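Local coordinates for acyl-CoA dehydrogenase domain protein Tcur3481 (Thermomonospora curvata, PDB 6WY9), which binds FAD and probably acts as an acyl-CoA dehydrogenase, introducing a double bond into the acyl chain of CoA thioesters, at residues B[27-32]-B[82-87]; B[156-161]-B[187-192]. All blocks are in the same frame, centred on the assembly; numbering follows the deposited sequence.

Interaction 1 of 2, residues B[27-32]-B[82-87]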
ATOM      1  N   GLN B  27      16.178 -31.929  -7.108  1.00 44.57           N
ATOM      2  CA  GLN B  27      15.889 -33.002  -8.058  1.00 47.34           C
ATOM      3  C   GLN B  27      14.442 -33.470  -7.943  1.00 46.44           C
ATOM      4  O   GLN B  27      13.741 -33.625  -8.955  1.00 48.23           O
ATOM      5  CB  GLN B  27      16.846 -34.177  -7.833  1.00 48.28           C
ATOM      6  CG  GLN B  27      16.504 -35.455  -8.611  1.00 51.29           C
ATOM      7  CD  GLN B  27      15.524 -36.357  -7.862  1.00 53.08           C
ATOM      8  OE1 GLN B  27      15.592 -36.526  -6.633  1.00 53.40           O
ATOM      9  NE2 GLN B  27      14.625 -36.963  -8.605  1.00 55.59           N
ATOM     10  N   ARG B  28      13.970 -33.727  -6.720  1.00 45.05           N
ATOM     11  CA  ARG B  28      12.662 -34.383  -6.611  1.00 43.06           C
ATOM     12  C   ARG B  28      11.510 -33.431  -6.985  1.00 44.15           C
ATOM     13  O   ARG B  28      10.524 -33.856  -7.606  1.00 43.29           O
ATOM     14  CB  ARG B  28      12.453 -34.962  -5.206  1.00 42.43           C
ATOM     15  CG  ARG B  28      11.066 -35.685  -5.039  1.00 41.21           C
ATOM     16  CD  ARG B  28      11.050 -36.969  -5.862  1.00 42.60           C
ATOM     17  NE  ARG B  28       9.919 -37.832  -5.516  1.00 44.23           N
ATOM     18  CZ  ARG B  28       9.618 -38.946  -6.162  1.00 45.70           C
ATOM     19  NH1 ARG B  28      10.357 -39.343  -7.189  1.00 46.00           N
ATOM     20  NH2 ARG B  28       8.572 -39.663  -5.770  1.00 49.44           N
ATOM     21  N   LEU B  29      11.631 -32.138  -6.663  1.00 43.24           N
ATOM     22  CA  LEU B  29      10.576 -31.202  -7.043  1.00 43.11           C
ATOM     23  C   LEU B  29      10.429 -31.132  -8.561  1.00 44.19           C
ATOM     24  O   LEU B  29       9.307 -31.041  -9.093  1.00 44.40           O
ATOM     25  CB  LEU B  29      10.862 -29.814  -6.465  1.00 43.51           C
ATOM     26  CG  LEU B  29      10.704 -29.639  -4.952  1.00 44.35           C
ATOM     27  CD1 LEU B  29      11.015 -28.176  -4.532  1.00 44.96           C
ATOM     28  CD2 LEU B  29       9.328 -30.147  -4.411  1.00 44.05           C
ATOM     29  N   ARG B  30      11.553 -31.173  -9.273  1.00 44.12           N
ATOM     30  CA  ARG B  30      11.521 -31.129 -10.724  1.00 46.22           C
ATOM     31  C   ARG B  30      10.908 -32.412 -11.296  1.00 44.88           C
ATOM     32  O   ARG B  30      10.075 -32.358 -12.207  1.00 45.51           O
ATOM     33  CB  ARG B  30      12.946 -30.903 -11.249  1.00 49.87           C
ATOM     34  CG  ARG B  30      13.039 -30.994 -12.765  1.00 56.21           C
ATOM     35  CD  ARG B  30      12.073 -30.014 -13.443  1.00 62.20           C
ATOM     36  NE  ARG B  30      12.158 -28.635 -12.915  1.00 67.39           N
ATOM     37  CZ  ARG B  30      13.166 -27.788 -13.119  1.00 72.84           C
ATOM     38  NH1 ARG B  30      14.227 -28.154 -13.839  1.00 77.07           N
ATOM     39  NH2 ARG B  30      13.130 -26.569 -12.586  1.00 72.54           N
ATOM     40  N   ALA B  31      11.302 -33.568 -10.761  1.00 44.02           N
ATOM     41  CA  ALA B  31      10.699 -34.836 -11.173  1.00 45.07           C
ATOM     42  C   ALA B  31       9.190 -34.822 -10.962  1.00 45.24           C
ATOM     43  O   ALA B  31       8.422 -35.256 -11.827  1.00 46.34           O
ATOM     44  CB  ALA B  31      11.326 -35.988 -10.386  1.00 47.26           C
ATOM     45  N   VAL B  32       8.733 -34.341  -9.807  1.00 43.36           N
ATOM     46  CA  VAL B  32       7.303 -34.447  -9.528  1.00 44.38           C
ATOM     47  C   VAL B  32       6.518 -33.417 -10.348  1.00 44.29           C
ATOM     48  O   VAL B  32       5.445 -33.720 -10.896  1.00 45.22           O
ATOM     49  CB  VAL B  32       7.045 -34.308  -8.015  1.00 44.24           C
ATOM     50  CG1 VAL B  32       5.512 -34.118  -7.737  1.00 44.69           C
ATOM     51  CG2 VAL B  32       7.532 -35.573  -7.314  1.00 41.78           C
ATOM     52  N   VAL B  82       7.173 -26.146  -0.119  1.00 41.98           N
ATOM     53  CA  VAL B  82       6.363 -26.273  -1.330  1.00 40.93           C
ATOM     54  C   VAL B  82       6.284 -27.760  -1.716  1.00 42.44           C
ATOM     55  O   VAL B  82       6.568 -28.144  -2.849  1.00 45.02           O
ATOM     56  CB  VAL B  82       6.893 -25.344  -2.461  1.00 38.80           C
ATOM     57  CG1 VAL B  82       6.632 -23.818  -2.060  1.00 38.05           C
ATOM     58  CG2 VAL B  82       8.391 -25.508  -2.729  1.00 39.12           C
ATOM     59  N   ALA B  83       5.919 -28.611  -0.764  1.00 41.26           N
ATOM     60  CA  ALA B  83       6.049 -30.056  -0.984  1.00 43.19           C
ATOM     61  C   ALA B  83       4.833 -30.560  -1.753  1.00 42.65           C
ATOM     62  O   ALA B  83       3.691 -30.299  -1.333  1.00 40.83           O
ATOM     63  CB  ALA B  83       6.178 -30.813   0.328  1.00 43.41           C
ATOM     64  N   PRO B  84       5.032 -31.230  -2.908  1.00 42.61           N
ATOM     65  CA  PRO B  84       3.877 -31.547  -3.780  1.00 43.02           C
ATOM     66  C   PRO B  84       3.064 -32.766  -3.351  1.00 42.49           C
ATOM     67  O   PRO B  84       3.152 -33.855  -3.926  1.00 42.76           O
ATOM     68  CB  PRO B  84       4.547 -31.757  -5.146  1.00 44.75           C
ATOM     69  CG  PRO B  84       5.916 -32.356  -4.793  1.00 46.66           C
ATOM     70  CD  PRO B  84       6.323 -31.515  -3.581  1.00 44.89           C
ATOM     71  N   VAL B  85       2.210 -32.585  -2.342  1.00 40.67           N
ATOM     72  CA  VAL B  85       1.226 -33.617  -1.965  1.00 40.95           C
ATOM     73  C   VAL B  85      -0.093 -32.934  -1.622  1.00 40.02           C
ATOM     74  O   VAL B  85      -0.117 -31.839  -1.072  1.00 37.13           O
ATOM     75  CB  VAL B  85       1.689 -34.461  -0.744  1.00 41.11           C
ATOM     76  CG1 VAL B  85       2.591 -35.601  -1.145  1.00 43.93           C
ATOM     77  CG2 VAL B  85       2.384 -33.579   0.312  1.00 40.93           C
ATOM     78  N   PRO B  86      -1.227 -33.613  -1.914  1.00 40.58           N
ATOM     79  CA  PRO B  86      -2.532 -32.937  -1.707  1.00 39.90           C
ATOM     80  C   PRO B  86      -3.041 -33.064  -0.270  1.00 42.01           C
ATOM     81  O   PRO B  86      -4.082 -33.679   0.008  1.00 40.25           O
ATOM     82  CB  PRO B  86      -3.428 -33.667  -2.709  1.00 39.80           C
ATOM     83  CG  PRO B  86      -2.953 -35.121  -2.541  1.00 40.96           C
ATOM     84  CD  PRO B  86      -1.403 -34.969  -2.480  1.00 40.58           C
ATOM     85  N   LEU B  87      -2.290 -32.496   0.678  1.00 41.37           N
ATOM     86  CA  LEU B  87      -2.690 -32.651   2.074  1.00 42.36           C
ATOM     87  C   LEU B  87      -3.963 -31.857   2.378  1.00 42.11           C
ATOM     88  O   LEU B  87      -4.886 -32.379   3.016  1.00 42.31           O
ATOM     89  CB  LEU B  87      -1.542 -32.222   3.000  1.00 41.61           C
ATOM     90  CG  LEU B  87      -0.346 -33.185   3.092  1.00 40.55           C
ATOM     91  CD1 LEU B  87       0.846 -32.464   3.816  1.00 40.12           C
ATOM     92  CD2 LEU B  87      -0.697 -34.480   3.816  1.00 42.10           C
TER

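Interaction 2 of 2, residues B[156-161]-B[187-192]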
ATOM      1  N   SER B 156      -5.588 -31.386  -7.434  1.00 42.60           N
ATOM      2  CA  SER B 156      -4.928 -32.659  -7.180  1.00 45.61           C
ATOM      3  C   SER B 156      -5.879 -33.836  -7.401  1.00 46.15           C
ATOM      4  O   SER B 156      -5.951 -34.789  -6.611  1.00 47.36           O
ATOM      5  CB  SER B 156      -4.319 -32.650  -5.778  1.00 47.79           C
ATOM      6  OG  SER B 156      -3.386 -31.579  -5.673  1.00 48.74           O
ATOM      7  N   ILE B 157      -6.563 -33.793  -8.545  1.00 45.54           N
ATOM      8  CA  ILE B 157      -7.625 -34.775  -8.856  1.00 46.63           C
ATOM      9  C   ILE B 157      -7.072 -36.178  -9.059  1.00 48.28           C
ATOM     10  O   ILE B 157      -7.783 -37.174  -8.821  1.00 47.81           O
ATOM     11  CB  ILE B 157      -8.429 -34.294 -10.084  1.00 49.59           C
ATOM     12  CG1 ILE B 157      -9.719 -35.146 -10.283  1.00 54.39           C
ATOM     13  CG2 ILE B 157      -7.556 -34.435 -11.342  1.00 49.93           C
ATOM     14  CD1 ILE B 157     -11.017 -34.551  -9.766  1.00 55.25           C
ATOM     15  N   THR B 158      -5.799 -36.311  -9.483  1.00 47.54           N
ATOM     16  CA  THR B 158      -5.273 -37.619  -9.847  1.00 50.92           C
ATOM     17  C   THR B 158      -5.106 -38.507  -8.611  1.00 52.87           C
ATOM     18  O   THR B 158      -4.477 -38.115  -7.614  1.00 51.01           O
ATOM     19  CB  THR B 158      -3.929 -37.479 -10.584  1.00 51.32           C
ATOM     20  OG1 THR B 158      -4.076 -36.477 -11.592  1.00 53.55           O
ATOM     21  CG2 THR B 158      -3.535 -38.807 -11.284  1.00 52.69           C
ATOM     22  N   GLY B 159      -5.641 -39.724  -8.709  1.00 55.22           N
ATOM     23  CA  GLY B 159      -5.608 -40.694  -7.635  1.00 58.39           C
ATOM     24  C   GLY B 159      -6.626 -40.485  -6.525  1.00 57.71           C
ATOM     25  O   GLY B 159      -6.656 -41.289  -5.591  1.00 61.72           O
ATOM     26  N   ALA B 160      -7.443 -39.440  -6.566  1.00 53.82           N
ATOM     27  CA  ALA B 160      -8.463 -39.255  -5.532  1.00 53.41           C
ATOM     28  C   ALA B 160      -9.610 -40.241  -5.768  1.00 56.65           C
ATOM     29  O   ALA B 160     -10.108 -40.355  -6.890  1.00 57.83           O
ATOM     30  CB  ALA B 160      -8.975 -37.820  -5.532  1.00 49.94           C
ATOM     31  N   ALA B 161     -10.003 -40.978  -4.722  1.00 57.96           N
ATOM     32  CA  ALA B 161     -11.054 -41.989  -4.870  1.00 58.30           C
ATOM     33  C   ALA B 161     -12.459 -41.395  -4.697  1.00 57.65           C
ATOM     34  O   ALA B 161     -13.443 -41.949  -5.209  1.00 58.59           O
ATOM     35  CB  ALA B 161     -10.823 -43.128  -3.874  1.00 61.59           C
ATOM     36  N   TRP B 187     -13.857 -35.438 -16.065  1.00 55.78           N
ATOM     37  CA  TRP B 187     -13.151 -34.169 -15.931  1.00 56.13           C
ATOM     38  C   TRP B 187     -12.119 -33.984 -17.030  1.00 55.22           C
ATOM     39  O   TRP B 187     -11.750 -34.916 -17.741  1.00 56.42           O
ATOM     40  CB  TRP B 187     -12.507 -33.991 -14.548  1.00 58.90           C
ATOM     41  CG  TRP B 187     -11.525 -35.016 -14.164  1.00 65.70           C
ATOM     42  CD1 TRP B 187     -10.181 -35.010 -14.440  1.00 67.67           C
ATOM     43  CD2 TRP B 187     -11.767 -36.182 -13.372  1.00 70.08           C
ATOM     44  NE1 TRP B 187      -9.579 -36.116 -13.888  1.00 70.02           N
ATOM     45  CE2 TRP B 187     -10.527 -36.852 -13.223  1.00 72.18           C
ATOM     46  CE3 TRP B 187     -12.907 -36.734 -12.781  1.00 72.93           C
ATOM     47  CZ2 TRP B 187     -10.402 -38.053 -12.515  1.00 75.44           C
ATOM     48  CZ3 TRP B 187     -12.780 -37.930 -12.073  1.00 75.82           C
ATOM     49  CH2 TRP B 187     -11.537 -38.572 -11.946  1.00 77.22           C
ATOM     50  N   GLU B 188     -11.723 -32.729 -17.197  1.00 54.77           N
ATOM     51  CA  GLU B 188     -10.604 -32.347 -18.041  1.00 57.27           C
ATOM     52  C   GLU B 188      -9.452 -31.910 -17.149  1.00 53.01           C
ATOM     53  O   GLU B 188      -9.616 -31.024 -16.301  1.00 50.09           O
ATOM     54  CB  GLU B 188     -10.988 -31.205 -18.988  1.00 61.85           C
ATOM     55  CG  GLU B 188     -11.958 -31.608 -20.084  1.00 68.05           C
ATOM     56  CD  GLU B 188     -12.332 -30.461 -21.027  1.00 71.83           C
ATOM     57  OE1 GLU B 188     -12.117 -29.280 -20.697  1.00 71.28           O
ATOM     58  OE2 GLU B 188     -12.858 -30.758 -22.117  1.00 76.01           O
ATOM     59  N   ARG B 189      -8.292 -32.523 -17.344  1.00 51.74           N
ATOM     60  CA  ARG B 189      -7.108 -32.084 -16.619  1.00 49.09           C
ATOM     61  C   ARG B 189      -6.745 -30.654 -17.023  1.00 46.49           C
ATOM     62  O   ARG B 189      -6.843 -30.279 -18.195  1.00 47.22           O
ATOM     63  CB  ARG B 189      -5.967 -33.036 -16.910  1.00 50.62           C
ATOM     64  CG  ARG B 189      -6.283 -34.449 -16.449  1.00 54.45           C
ATOM     65  CD  ARG B 189      -5.413 -35.522 -17.110  1.00 60.19           C
ATOM     66  NE  ARG B 189      -3.999 -35.149 -17.243  1.00 63.65           N
ATOM     67  CZ  ARG B 189      -3.077 -35.365 -16.309  1.00 66.41           C
ATOM     68  NH1 ARG B 189      -3.436 -35.943 -15.156  1.00 67.51           N
ATOM     69  NH2 ARG B 189      -1.797 -35.008 -16.518  1.00 66.67           N
ATOM     70  N   THR B 190      -6.328 -29.848 -16.052  1.00 45.71           N
ATOM     71  CA  THR B 190      -5.946 -28.468 -16.342  1.00 46.09           C
ATOM     72  C   THR B 190      -4.792 -28.087 -15.418  1.00 43.42           C
ATOM     73  O   THR B 190      -4.861 -28.299 -14.204  1.00 41.25           O
ATOM     74  CB  THR B 190      -7.158 -27.515 -16.194  1.00 48.22           C
ATOM     75  OG1 THR B 190      -6.823 -26.198 -16.643  1.00 48.91           O
ATOM     76  CG2 THR B 190      -7.687 -27.449 -14.770  1.00 48.36           C
ATOM     77  N   GLU B 191      -3.713 -27.571 -15.992  1.00 42.91           N
ATOM     78  CA  GLU B 191      -2.545 -27.190 -15.197  1.00 41.97           C
ATOM     79  C   GLU B 191      -2.681 -25.778 -14.636  1.00 42.56           C
ATOM     80  O   GLU B 191      -2.929 -24.830 -15.384  1.00 42.67           O
ATOM     81  CB  GLU B 191      -1.263 -27.286 -16.032  1.00 46.07           C
ATOM     82  CG  GLU B 191      -0.019 -27.145 -15.157  1.00 46.83           C
ATOM     83  CD  GLU B 191       1.267 -27.082 -15.960  1.00 52.28           C
ATOM     84  OE1 GLU B 191       1.189 -26.861 -17.180  1.00 54.42           O
ATOM     85  OE2 GLU B 191       2.359 -27.264 -15.381  1.00 53.43           O
ATOM     86  N   THR B 192      -2.432 -25.619 -13.334  1.00 39.72           N
ATOM     87  CA  THR B 192      -2.579 -24.317 -12.701  1.00 39.28           C
ATOM     88  C   THR B 192      -1.219 -23.638 -12.432  1.00 37.58           C
ATOM     89  O   THR B 192      -0.154 -24.222 -12.557  1.00 38.54           O
ATOM     90  CB  THR B 192      -3.375 -24.470 -11.393  1.00 41.27           C
ATOM     91  OG1 THR B 192      -2.591 -25.214 -10.462  1.00 42.05           O
ATOM     92  CG2 THR B 192      -4.660 -25.240 -11.653  1.00 43.17           C
TER

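Interaction 1 of 2, residues B[27-32]-B[82-87]
The Schellman motif that ends helix 67-80 has Val82 as its positive-phi residue, and Pro84, centre of an inverse gamma turn, follows two residues later; Leu29 of helix 26-33 packs against both, and Val32 against the proline. Leu29 and Val32 stand three residues apart, which sets them on the same side of their helix. The CD2 methyl of Leu29 presses on Pro84 CD at 3.4 Å, tighter than usual van der Waals contact, while its other branch, CD1, lies 4.2 Å from Val82 CG2, the two side chains crossing at about a right angle. With chi1 at 168°, Val32 swings CG1 opposite the backbone N, which carries that methyl to 3.5 Å from Pro84 CG and 3.6 Å from Pro84 CB. This is helix-to-loop packing in the helical N-terminal domain of the acyl-CoA dehydrogenase fold. Proline suits the spot because its ring is a compact apolar body with no amide N-H to satisfy, and leucine and valine offer matching branched methyls. Farther round, Tyr333 and Trp336 of helix 330-340 pack on Val82. Asp40 ties the two segments at their border, forming a salt bridge with Arg28 and a backbone hydrogen bond with Pro84.

Interaction 2 of 2, residues B[156-161]-B[187-192]
Ile157 holds CG1 anti to its backbone N (chi1 -169°), and Trp187 carries its indole between the backbone N and the carbonyl carbon (chi1 59°); together these torsions lay the isoleucine over one face of the ring. Ile157 CG1 sits 3.7 Å from the centroid of the five-membered ring, 21° off the normal, in a CH-pi contact, and its closest ring atom is Trp187 CE2 at 3.5 Å. Ile157 CD1, the end of the same branch, also lies over the face, 4.0 Å from Trp187 CD2, while the other branch, Ile157 CG2, overhangs the edge at Trp187 NE1, 3.7 Å away. A branched aliphatic chain suits this place because one arm can rest on the aromatic face while the other covers its rim. Were Trp187 replaced by an alanine, Ile157 would probably lose the ring face it lies on, opening a gap between turn and strand. The contact belongs to the beta-sheet domain of the acyl-CoA dehydrogenase fold: a type II turn, Ile157 to Ala160, leads into strand 160-169 and packs on strand 185-191. The turn is closed by Ala160 N to Ile157 O, and Gly159 takes the positive phi of its third position. Beside it, Thr158 OG1 lies at the edge of the Arg189 guanidinium, 3.7 Å from NH1, too far for a hydrogen bond; Arg189 NH2 instead donates to the backbone O of Glu36.

In the fold
The two contacts come in series along the chain, their centres about 15 Å apart, both away from the FAD site. Interaction 1 lies in the helical N-terminal domain, joining helix 26-33 to the loop between helices 67-80 and 87-100; interaction 2, in the mixed beta sheet that follows, joins the turn before strand 160-169 to strand 185-191. Pro86 CB packs 3.4 Å from Ser156 CB, joining helical domain to sheet directly. The loop after helix 26-33 bridges them as well: Asp40 bonds to Arg28 and Pro84, Ser37 packs on Thr158, and Arg38 forms a salt bridge with Glu191. Strand 185-191 also reaches a neighbouring subunit, the chain of a different protein, through Thr190 and Glu191.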